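Local coordinates for protein CEL44C (Paenibacillus polymyxa, PDB 2YIH) that probably hydrolyses the beta-1,4-linked glucan backbone of xyloglucan and cellulose-type polymers, here as the family 44 glycoside hydrolase module of a longer secreted protein, at residues 292-295 / 301-304; 372-377 / 448-453; 312-317 / 429-434. The protein carries 8 engineered substitutions. All coordinates share one frame; numbering follows the deposited sequence. Where two conformers were deposited one is given.

The chain joins an eight-stranded parallel TIM barrel to a second domain built on a nine-stranded mixed sheet. Interaction 1 is a surface contact on the barrel side. It links strand 294-295 to the start of helix 303-311, and Arg-295 reaches from it to the bound glycan. Interactions 2 and 3 join the two domains. Their centres are about 10 Å apart, and those of interactions 1 and 3 about 18 Å. Interaction 1 closes first along the chain; the segments of 2 and 3 then alternate. Strands 433-439 and 446-453 are sheet neighbours, and Asp-375 meets Ser-434, so interactions 2 and 3 form one continuous interface.

Interaction 1 of 3, residues 292-295 / 301-304; sequences GGIR and GNDE. With BGC (beta-D-glucopyranose), chain B.
Gly-292 and Asn-302 make the polar link of this surface contact. Asn-302 ND2 donates to Gly-292 O at 3.1 Å. The bond is fairly straight, with an N-H...O angle of 162°. The carbonyl is met in its own plane, on a lone pair, and its oxygen lies almost in the amide plane of Asn-302. The other end of the same amide works within its own segment. Asn-302 stands at the N-cap of helix 303-311, and its OD1 takes a weak capping bond of 2.9 Å from Glu-304 N. CG sits between the backbone N and the carbonyl carbon (chi1 50°), which lets OD1 turn back to the helix start while ND2 faces Gly-292.

The van der Waals contacts are few. Ile-294 CD1 rests on Gly-301 CA at 3.7 Å. Glu-304 CB lies 3.5 Å from Gly-292 N, but its carboxylate leads off and has a long, weak ion pair with Lys-307. A side chain on Gly-292 would run into Asn-302 OD1, and the positive phi there also suits a glycine.

The sugar contacts belong to Arg-295. Its chain is extended, with CG anti to the backbone N (chi1 -174°), and carries the guanidinium away from residues 301-304 into the glycan pocket. Arg-295 NH1 gives two weak hydrogen bonds to a beta-D-glucopyranose, 2.9 Å to O2 and 3.3 Å to O3. NE and NH2 are held by the carbonyl oxygens of Pro-287 and Tyr-286, which fix the rotation of the group. Glu-288 also bonds this glucose.

The link between the segments is therefore neutral: one amide uses its oxygen to cap a helix and its nitrogen to tie down the backbone three residues before the sugar-binding arginine.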
loop_
_atom_site.group_PDB
_atom_site.type_symbol
_atom_site.label_atom_id
_atom_site.label_comp_id
_atom_site.label_asym_id
_atom_site.label_seq_id
_atom_site.Cartn_x
_atom_site.Cartn_y
_atom_site.Cartn_z
ATOM N N GLY A 292 19.808 12.471 -11.399
ATOM C CA GLY A 292 21.118 11.996 -11.863
ATOM C C GLY A 292 21.011 10.961 -12.957
ATOM O O GLY A 292 21.875 10.075 -13.087
ATOM N N GLY A 293 19.939 11.048 -13.738
ATOM C CA GLY A 293 19.760 10.152 -14.858
ATOM C C GLY A 293 19.153 8.807 -14.506
ATOM O O GLY A 293 19.080 7.927 -15.355
ATOM N N ILE A 294 18.639 8.676 -13.279
ATOM C CA ILE A 294 18.244 7.369 -12.760
ATOM C C ILE A 294 16.857 7.443 -12.127
ATOM O O ILE A 294 16.569 8.373 -11.361
ATOM C CB ILE A 294 19.281 6.864 -11.715
ATOM C CG1 ILE A 294 20.637 6.600 -12.407
ATOM C CG2 ILE A 294 18.781 5.599 -10.999
ATOM C CD1 ILE A 294 21.698 6.131 -11.458
ATOM N N ARG A 295 16.001 6.467 -12.430
ATOM C CA ARG A 295 14.674 6.431 -11.785
ATOM C C ARG A 295 14.835 5.982 -10.334
ATOM O O ARG A 295 15.502 4.990 -10.091
ATOM C CB ARG A 295 13.752 5.450 -12.539
ATOM C CG ARG A 295 12.312 5.458 -12.045
ATOM C CD ARG A 295 11.512 4.313 -12.671
ATOM N NE ARG A 295 10.159 4.270 -12.146
ATOM C CZ ARG A 295 9.194 3.492 -12.621
ATOM N NH1 ARG A 295 9.419 2.722 -13.684
ATOM N NH2 ARG A 295 7.977 3.557 -12.098
ATOM N N GLY A 301 21.460 4.890 -6.893
ATOM C CA GLY A 301 21.835 6.030 -7.744
ATOM C C GLY A 301 22.924 6.893 -7.123
ATOM O O GLY A 301 23.578 6.495 -6.156
ATOM N N ASN A 302 23.123 8.077 -7.684
ATOM C CA ASN A 302 24.186 8.978 -7.242
ATOM C C ASN A 302 23.583 10.048 -6.333
ATOM O O ASN A 302 22.454 9.903 -5.865
ATOM C CB ASN A 302 24.857 9.611 -8.468
ATOM C CG ASN A 302 23.836 10.199 -9.447
ATOM O OD1 ASN A 302 23.008 11.041 -9.066
ATOM N ND2 ASN A 302 23.835 9.690 -10.689
ATOM N N ASP A 303 24.343 11.104 -6.029
ATOM C CA ASP A 303 23.840 12.143 -5.133
ATOM C C ASP A 303 22.554 12.777 -5.636
ATOM O O ASP A 303 21.663 13.077 -4.858
ATOM C CB ASP A 303 24.892 13.230 -4.886
ATOM C CG ASP A 303 25.974 12.790 -3.910
ATOM O OD1 ASP A 303 25.903 11.680 -3.347
ATOM O OD2 ASP A 303 26.919 13.578 -3.715
ATOM N N GLU A 304 22.442 12.968 -6.941
ATOM C CA GLU A 304 21.248 13.604 -7.464
ATOM C C GLU A 304 20.048 12.646 -7.429
ATOM O O GLU A 304 18.920 13.081 -7.197
ATOM C CB GLU A 304 21.502 14.143 -8.870
ATOM C CG GLU A 304 22.619 15.235 -8.895
ATOM C CD GLU A 304 22.308 16.431 -7.981
ATOM O OE1 GLU A 304 21.194 16.984 -8.076
ATOM O OE2 GLU A 304 23.167 16.782 -7.140
HETATM C C2 BGC B . 6.564 1.571 -16.063
HETATM C C3 BGC B . 7.044 0.198 -15.604
HETATM C C4 BGC B . 5.982 -0.887 -15.902
HETATM C C5 BGC B . 5.655 -0.761 -17.392
HETATM C C6 BGC B . 4.643 -1.777 -17.913
HETATM C C1 BGC B . 6.140 1.559 -17.516
HETATM O O2 BGC B . 7.584 2.573 -15.927
HETATM O O3 BGC B . 7.233 0.274 -14.196
HETATM O O4 BGC B . 6.441 -2.203 -15.495
HETATM O O5 BGC B . 5.138 0.546 -17.699
HETATM O O6 BGC B . 4.558 -1.635 -19.332
#

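Interaction 2 of 3, residues 372-377 / 448-453; sequences AMTDVL and HLVVMN
Helix 372-377, with Thr-374 and Asp-375, passes strand 448-453, with Val-450 and Met-452, at an angle of 142° between chain directions, the axes 9.2 Å apart at closest. This is helix-on-sheet packing between two domains. Helix 367-382 follows strand 353-359 of the TIM barrel and leads to strand 387-390, while strand 446-453 lies within the mixed sheet of the second domain. All four touching residues are buried.

Thr-374 was deposited in two conformers. In the one given, its hydroxyl turns to Gly-370 O and its methyl to the strand. There Thr-374 CG2 lies 3.7 Å from Met-452 CE, the side chains passing in opposite directions, and also near Val-450 CG1. Both contacts depend on that conformer. Tyr-408 covers Val-450 and bonds Thr-374 O.

Asp-375 offers only its root to the strand. CG stands anti to the backbone N (chi1 -162°), and the carboxylate goes past the sulfur to His-436 NE2, with a weaker bond to Ser-434 OG. A bend at chi3 (74°) sends Met-452 CE toward Thr-374. The bend at chi2 brings Met-452 SD to 3.7 Å from both Asp-375 N and Asp-375 CB.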
loop_
_atom_site.group_PDB
_atom_site.type_symbol
_atom_site.label_atom_id
_atom_site.label_comp_id
_atom_site.label_asym_id
_atom_site.label_seq_id
_atom_site.Cartn_x
_atom_site.Cartn_y
_atom_site.Cartn_z
ATOM N N ALA A 372 12.957 9.262 2.742
ATOM C CA ALA A 372 11.778 9.317 1.864
ATOM C C ALA A 372 10.572 8.655 2.537
ATOM O O ALA A 372 9.489 9.243 2.580
ATOM C CB ALA A 372 12.071 8.669 0.501
ATOM N N MET A 373 10.777 7.481 3.143
ATOM C CA MET A 373 9.678 6.752 3.741
ATOM C C MET A 373 9.198 7.375 5.023
ATOM O O MET A 373 8.014 7.301 5.341
ATOM C CB MET A 373 10.065 5.290 3.992
ATOM C CG MET A 373 10.006 4.454 2.744
ATOM S SD MET A 373 8.313 4.293 2.106
ATOM C CE MET A 373 7.536 3.088 3.192
ATOM N N THR A 374 10.088 7.991 5.790
ATOM C CA THR A 374 9.671 8.683 6.976
ATOM C C THR A 374 8.751 9.853 6.595
ATOM O O THR A 374 7.817 10.187 7.318
ATOM C CB THR A 374 10.903 9.122 7.758
ATOM O OG1 THR A 374 11.735 7.967 7.988
ATOM C CG2 THR A 374 10.502 9.743 9.056
ATOM N N ASP A 375 9.011 10.446 5.431
ATOM C CA ASP A 375 8.147 11.542 4.984
ATOM C C ASP A 375 6.805 10.933 4.468
ATOM O O ASP A 375 5.722 11.375 4.830
ATOM C CB ASP A 375 8.841 12.387 3.897
ATOM C CG ASP A 375 8.188 13.759 3.707
ATOM O OD1 ASP A 375 7.296 14.109 4.492
ATOM O OD2 ASP A 375 8.552 14.459 2.733
ATOM N N VAL A 376 6.909 9.892 3.650
ATOM C CA VAL A 376 5.717 9.270 3.028
ATOM C C VAL A 376 4.758 8.773 4.093
ATOM O O VAL A 376 3.566 9.017 3.989
ATOM C CB VAL A 376 6.124 8.105 2.055
ATOM C CG1 VAL A 376 4.855 7.240 1.641
ATOM C CG2 VAL A 376 6.861 8.676 0.792
ATOM N N LEU A 377 5.236 8.130 5.156
ATOM C CA LEU A 377 4.262 7.647 6.140
ATOM C C LEU A 377 3.503 8.805 6.802
ATOM O O LEU A 377 2.309 8.684 7.071
ATOM C CB LEU A 377 4.924 6.760 7.209
ATOM C CG LEU A 377 5.572 5.481 6.618
ATOM C CD1 LEU A 377 6.388 4.722 7.713
ATOM C CD2 LEU A 377 4.429 4.560 6.073
ATOM N N HIS A 448 3.744 13.927 19.760
ATOM C CA HIS A 448 4.709 13.168 18.955
ATOM C C HIS A 448 5.081 14.011 17.748
ATOM O O HIS A 448 4.191 14.485 17.014
ATOM C CB HIS A 448 4.061 11.864 18.492
ATOM C CG HIS A 448 3.987 10.821 19.560
ATOM N ND1 HIS A 448 2.931 10.717 20.444
ATOM C CD2 HIS A 448 4.844 9.823 19.872
ATOM C CE1 HIS A 448 3.171 9.734 21.289
ATOM N NE2 HIS A 448 4.329 9.180 20.968
ATOM N N LEU A 449 6.384 14.153 17.489
ATOM C CA LEU A 449 6.845 14.901 16.321
ATOM C C LEU A 449 7.847 14.049 15.580
ATOM O O LEU A 449 8.808 13.569 16.186
ATOM C CB LEU A 449 7.561 16.193 16.722
ATOM C CG LEU A 449 6.854 17.113 17.700
ATOM C CD1 LEU A 449 7.787 18.317 17.953
ATOM C CD2 LEU A 449 5.483 17.579 17.181
ATOM N N VAL A 450 7.621 13.832 14.291
ATOM C CA VAL A 450 8.660 13.186 13.447
ATOM C C VAL A 450 9.212 14.271 12.537
ATOM O O VAL A 450 8.456 14.970 11.845
ATOM C CB VAL A 450 8.084 11.971 12.645
ATOM C CG1 VAL A 450 9.102 11.512 11.545
ATOM C CG2 VAL A 450 7.800 10.819 13.572
ATOM N N VAL A 451 10.516 14.512 12.640
ATOM C CA VAL A 451 11.166 15.569 11.871
ATOM C C VAL A 451 12.391 15.012 11.126
ATOM O O VAL A 451 13.078 14.083 11.601
ATOM C CB VAL A 451 11.542 16.777 12.779
ATOM C CG1 VAL A 451 12.547 16.378 13.883
ATOM C CG2 VAL A 451 12.057 17.958 11.930
ATOM N N MET A 452 12.643 15.529 9.941
ATOM C CA MET A 452 13.788 15.030 9.181
ATOM C C MET A 452 14.510 16.124 8.431
ATOM O O MET A 452 13.888 17.089 7.986
ATOM C CB MET A 452 13.356 13.910 8.230
ATOM C CG MET A 452 12.430 14.367 7.089
ATOM S SD MET A 452 11.179 13.135 6.659
ATOM C CE MET A 452 10.071 13.334 8.083
ATOM N N ASN A 453 15.828 15.946 8.279
ATOM C CA ASN A 453 16.658 16.808 7.446
ATOM C C ASN A 453 17.091 16.060 6.185
ATOM O O ASN A 453 17.834 15.055 6.272
ATOM C CB ASN A 453 17.898 17.233 8.265
ATOM C CG ASN A 453 18.744 18.283 7.552
ATOM O OD1 ASN A 453 18.601 18.516 6.359
ATOM N ND2 ASN A 453 19.692 18.855 8.284
#

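Interaction 3 of 3, residues 312-317 / 429-434; sequences APRTLW and DIVNSS
Arg-314 lays its guanidinium against Ile-430 and Val-431. Ile-430 CG1 sits over one face, 4.2 Å above the plane and toward the rim, and Ile-430 CD1 comes to 3.6 Å from Arg-314 NH2. The two side chains meet at about a right angle. Val-431 CG2 adds a contact 3.9 Å from Arg-314 NH1. Ile-430 CD1 also lies 4.4 Å from Trp-317 CH2, a loose apolar touch at the ring's far corner. A bend at chi3 (64°) turns the arginine's guanidinium so that one face meets Ile-430 CG1. The group is held by a salt bridge from NE to Asp-318 and a bond from NH1 to Gln-311. With an alanine here, Ile-430 would probably lose the flat surface it rests on, and Asp-318 would be left without its positive mate.

Residues 312-317 belong to the TIM-barrel domain, after helix 303-311, and residues 429-434 lead into strand 433-439 of the second domain's sheet. Here Asp-429 shapes the turn. Asp-429 OD1 accepts from Val-431 N (3.0 Å), an Asx turn, and from Asn-432 N (3.0 Å), an Asx motif. Asp-429 OD2 takes Asn-432 ND2 at 2.9 Å on its syn lone pair, and pairs with Lys-8. Ser-433 OG donates to Asp-429 O.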
loop_
_atom_site.group_PDB
_atom_site.type_symbol
_atom_site.label_atom_id
_atom_site.label_comp_id
_atom_site.label_asym_id
_atom_site.label_seq_id
_atom_site.Cartn_x
_atom_site.Cartn_y
_atom_site.Cartn_z
ATOM N N ALA A 312 10.843 13.348 -3.840
ATOM C CA ALA A 312 9.720 12.688 -4.535
ATOM C C ALA A 312 8.394 12.551 -3.750
ATOM O O ALA A 312 7.308 12.593 -4.359
ATOM C CB ALA A 312 10.170 11.307 -5.078
ATOM N N PRO A 313 8.455 12.357 -2.418
ATOM C CA PRO A 313 7.189 12.311 -1.709
ATOM C C PRO A 313 6.327 13.564 -1.902
ATOM O O PRO A 313 5.127 13.489 -1.693
ATOM C CB PRO A 313 7.630 12.166 -0.245
ATOM C CG PRO A 313 8.918 11.331 -0.375
ATOM C CD PRO A 313 9.587 12.023 -1.519
ATOM N N ARG A 314 6.923 14.693 -2.268
ATOM C CA ARG A 314 6.132 15.914 -2.495
ATOM C C ARG A 314 5.135 15.775 -3.682
ATOM O O ARG A 314 4.114 16.463 -3.726
ATOM C CB ARG A 314 7.034 17.123 -2.683
ATOM C CG ARG A 314 7.711 17.518 -1.360
ATOM C CD ARG A 314 8.869 18.466 -1.592
ATOM N NE ARG A 314 8.388 19.733 -2.151
ATOM C CZ ARG A 314 9.153 20.677 -2.711
ATOM N NH1 ARG A 314 10.474 20.513 -2.833
ATOM N NH2 ARG A 314 8.574 21.785 -3.214
ATOM N N THR A 315 5.404 14.847 -4.607
ATOM C CA THR A 315 4.446 14.573 -5.695
ATOM C C THR A 315 3.126 14.024 -5.165
ATOM O O THR A 315 2.087 14.129 -5.817
ATOM C CB THR A 315 5.085 13.647 -6.729
ATOM O OG1 THR A 315 6.247 14.340 -7.227
ATOM C CG2 THR A 315 4.128 13.344 -7.900
ATOM N N LEU A 316 3.166 13.478 -3.959
ATOM C CA LEU A 316 1.914 12.979 -3.346
ATOM C C LEU A 316 0.949 14.107 -2.971
ATOM O O LEU A 316 -0.269 13.884 -3.007
ATOM C CB LEU A 316 2.224 12.197 -2.064
ATOM C CG LEU A 316 3.016 10.904 -2.327
ATOM C CD1 LEU A 316 3.358 10.314 -0.964
ATOM C CD2 LEU A 316 2.259 9.863 -3.172
ATOM N N TRP A 317 1.494 15.250 -2.515
ATOM C CA TRP A 317 0.691 16.293 -1.817
ATOM C C TRP A 317 0.895 17.755 -2.224
ATOM O O TRP A 317 -0.003 18.586 -2.008
ATOM C CB TRP A 317 0.849 16.197 -0.293
ATOM C CG TRP A 317 2.205 16.643 0.151
ATOM C CD1 TRP A 317 3.330 15.855 0.284
ATOM C CD2 TRP A 317 2.598 17.978 0.527
ATOM N NE1 TRP A 317 4.411 16.637 0.665
ATOM C CE2 TRP A 317 3.979 17.935 0.838
ATOM C CE3 TRP A 317 1.912 19.202 0.634
ATOM C CZ2 TRP A 317 4.699 19.070 1.227
ATOM C CZ3 TRP A 317 2.636 20.341 0.996
ATOM C CH2 TRP A 317 4.003 20.267 1.301
ATOM N N ASP A 429 10.782 25.591 5.804
ATOM C CA ASP A 429 11.595 25.135 4.683
ATOM C C ASP A 429 11.188 23.733 4.235
ATOM O O ASP A 429 11.677 22.728 4.766
ATOM C CB ASP A 429 13.082 25.181 5.052
ATOM C CG ASP A 429 14.006 24.730 3.914
ATOM O OD1 ASP A 429 13.539 24.221 2.853
ATOM O OD2 ASP A 429 15.238 24.893 4.102
ATOM N N ILE A 430 10.308 23.666 3.248
ATOM C CA ILE A 430 9.756 22.367 2.845
ATOM C C ILE A 430 10.691 21.571 1.955
ATOM O O ILE A 430 10.408 20.410 1.657
ATOM C CB ILE A 430 8.373 22.483 2.172
ATOM C CG1 ILE A 430 8.479 23.160 0.806
ATOM C CG2 ILE A 430 7.388 23.190 3.099
ATOM C CD1 ILE A 430 7.212 22.963 -0.049
ATOM N N VAL A 431 11.807 22.177 1.550
ATOM C CA VAL A 431 12.789 21.470 0.710
ATOM C C VAL A 431 13.757 20.672 1.597
ATOM O O VAL A 431 14.028 19.463 1.380
ATOM C CB VAL A 431 13.576 22.459 -0.206
ATOM C CG1 VAL A 431 14.589 21.680 -1.037
ATOM C CG2 VAL A 431 12.627 23.226 -1.133
ATOM N N ASN A 432 14.366 21.363 2.556
ATOM C CA ASN A 432 15.352 20.732 3.403
ATOM C C ASN A 432 14.780 19.983 4.582
ATOM O O ASN A 432 15.485 19.173 5.173
ATOM C CB ASN A 432 16.387 21.770 3.891
ATOM C CG ASN A 432 17.257 22.237 2.763
ATOM O OD1 ASN A 432 17.924 21.414 2.123
ATOM N ND2 ASN A 432 17.151 23.526 2.408
ATOM N N SER A 433 13.512 20.234 4.929
ATOM C CA SER A 433 12.922 19.527 6.081
ATOM C C SER A 433 11.532 18.999 5.739
ATOM O O SER A 433 10.889 19.475 4.793
ATOM C CB SER A 433 12.802 20.441 7.307
ATOM O OG SER A 433 11.747 21.403 7.127
ATOM N N SER A 434 11.088 18.025 6.527
ATOM C CA SER A 434 9.672 17.681 6.598
ATOM C C SER A 434 9.363 17.384 8.053
ATOM O O SER A 434 10.255 17.007 8.832
ATOM C CB SER A 434 9.378 16.437 5.760
ATOM O OG SER A 434 9.540 16.745 4.388
#